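Local atomic coordinates of Mlr6093 protein (Mesorhizobium loti, PDB entry 2QJ8), a protein that is probably a zinc-dependent hydrolase of the aspartoacylase family, acting on ester bonds or on linear amides. Residues Glu44-Leu49 against Leu231-Gly236. Numbering follows the deposited sequence.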
loop_
_atom_site.group_PDB
_atom_site.type_symbol
_atom_site.label_atom_id
_atom_site.label_comp_id
_atom_site.label_asym_id
_atom_site.label_seq_id
_atom_site.Cartn_x
_atom_site.Cartn_y
_atom_site.Cartn_z
ATOM N N GLU A 44 -26.013 27.968 -15.825
ATOM C CA GLU A 44 -26.951 26.872 -16.010
ATOM C C GLU A 44 -26.263 25.657 -16.600
ATOM O O GLU A 44 -25.358 25.790 -17.409
ATOM C CB GLU A 44 -28.132 27.304 -16.885
ATOM C CG GLU A 44 -28.990 28.389 -16.245
ATOM N N GLY A 45 -26.717 24.480 -16.194
ATOM C CA GLY A 45 -26.145 23.220 -16.628
ATOM C C GLY A 45 -26.149 22.235 -15.477
ATOM O O GLY A 45 -26.692 22.525 -14.419
ATOM N N PRO A 46 -25.528 21.066 -15.669
ATOM C CA PRO A 46 -25.459 19.992 -14.684
ATOM C C PRO A 46 -24.773 20.351 -13.372
ATOM O O PRO A 46 -23.914 21.236 -13.348
ATOM C CB PRO A 46 -24.650 18.923 -15.419
ATOM C CG PRO A 46 -24.864 19.238 -16.846
ATOM C CD PRO A 46 -24.846 20.679 -16.914
ATOM N N SER A 47 -25.173 19.686 -12.289
ATOM C CA SER A 47 -24.593 19.913 -10.969
ATOM C C SER A 47 -23.906 18.610 -10.528
ATOM O O SER A 47 -24.470 17.532 -10.664
ATOM C CB SER A 47 -25.653 20.299 -9.961
ATOM O OG SER A 47 -26.650 19.301 -9.949
ATOM N N LEU A 48 -22.727 18.741 -9.950
ATOM C CA LEU A 48 -21.890 17.611 -9.565
ATOM C C LEU A 48 -21.080 17.876 -8.317
ATOM O O LEU A 48 -20.495 18.943 -8.179
ATOM C CB LEU A 48 -20.891 17.333 -10.708
ATOM C CG LEU A 48 -19.871 16.191 -10.491
ATOM C CD1 LEU A 48 -20.583 14.834 -10.437
ATOM C CD2 LEU A 48 -18.762 16.207 -11.535
ATOM N N LEU A 49 -21.045 16.897 -7.413
ATOM C CA LEU A 49 -20.155 16.916 -6.277
ATOM C C LEU A 49 -19.134 15.824 -6.519
ATOM O O LEU A 49 -19.512 14.707 -6.844
ATOM C CB LEU A 49 -20.879 16.587 -4.974
ATOM C CG LEU A 49 -20.031 16.383 -3.714
ATOM C CD1 LEU A 49 -19.226 17.657 -3.310
ATOM C CD2 LEU A 49 -20.980 15.948 -2.607
ATOM N N LEU A 231 -21.211 13.915 -18.918
ATOM C CA LEU A 231 -22.180 14.653 -18.105
ATOM C C LEU A 231 -22.503 16.046 -18.676
ATOM O O LEU A 231 -23.334 16.740 -18.115
ATOM C CB LEU A 231 -21.654 14.773 -16.669
ATOM C CG LEU A 231 -21.608 13.478 -15.863
ATOM C CD1 LEU A 231 -20.692 13.651 -14.711
ATOM C CD2 LEU A 231 -23.028 13.065 -15.429
ATOM N N GLY A 232 -21.861 16.451 -19.775
ATOM C CA GLY A 232 -22.061 17.751 -20.362
ATOM C C GLY A 232 -21.431 18.927 -19.636
ATOM O O GLY A 232 -21.829 20.064 -19.876
ATOM N N LEU A 233 -20.430 18.675 -18.794
ATOM C CA LEU A 233 -19.779 19.725 -18.007
ATOM C C LEU A 233 -18.473 20.244 -18.606
ATOM O O LEU A 233 -18.080 21.352 -18.324
ATOM C CB LEU A 233 -19.523 19.221 -16.596
ATOM C CG LEU A 233 -20.762 19.103 -15.709
ATOM C CD1 LEU A 233 -20.518 18.178 -14.527
ATOM C CD2 LEU A 233 -21.232 20.486 -15.240
ATOM N N VAL A 234 -17.807 19.422 -19.399
ATOM C CA VAL A 234 -16.561 19.760 -20.072
ATOM C C VAL A 234 -16.784 19.374 -21.531
ATOM O O VAL A 234 -17.400 18.349 -21.825
ATOM C CB VAL A 234 -15.411 18.978 -19.394
ATOM C CG1 VAL A 234 -14.134 19.043 -20.163
ATOM C CG2 VAL A 234 -15.216 19.502 -17.954
ATOM N N LYS A 235 -16.334 20.205 -22.454
ATOM C CA LYS A 235 -16.501 19.914 -23.878
ATOM C C LYS A 235 -15.245 19.212 -24.383
ATOM O O LYS A 235 -14.120 19.546 -23.977
ATOM C CB LYS A 235 -16.741 21.203 -24.671
ATOM N N GLY A 236 -15.424 18.242 -25.263
ATOM C CA GLY A 236 -14.286 17.540 -25.830
ATOM C C GLY A 236 -14.753 16.303 -26.536
ATOM O O GLY A 236 -15.932 16.214 -26.906
#
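The carbonyl oxygen of L231 rests against the pyrrolidine ring of P46, with O 3.2 Å from CG and 3.7 Å from CB of the proline. This oxygen lies at the C-terminal end of helix 218-230, where a Schellman motif ends the helix: G232 has a positive phi (75°), and two bonds run back into the last turn. The contact thus joins a helix terminus to the beginning of strand 47-52 in the zinc-exopeptidase-like catalytic domain. No hydrogen bond links the two segments; the backbones of P46 and L48 both hydrogen-bond to R80.

L233, the first residue beyond the Schellman glycine, buries more surface in the contact than any other residue of 231-236. Its CG stands anti to its own carbonyl carbon (chi1 -73°), which carries the forked end over to P46 and L48, where the two methyls divide the work. The L233 and P46 side chains slide past each other in opposite directions, with CD2 of L233 3.4 Å from the backbone O of P46 and 3.8 Å from CB of P46. The L233 side chain crosses that of L48 at a slant, with CD1 of L233 3.9 Å from CB of L48 and 4.0 Å from CD2 of L48. I81 of strand 79-84 also touches L233. Shortening L233 to an alanine is likely to open a gap beside P46 and L48, since both the CD2 that covers the proline and the CD1 that meets L48 CB would be lost.

P46 and L48 point their CB atoms toward 231-236, whereas S47 between them turns away and bonds through OG to the backbone N of D135. L48 also packs on L228 of helix 218-230, and its CD1 meets CD1 of L231 more loosely, at 4.4 Å.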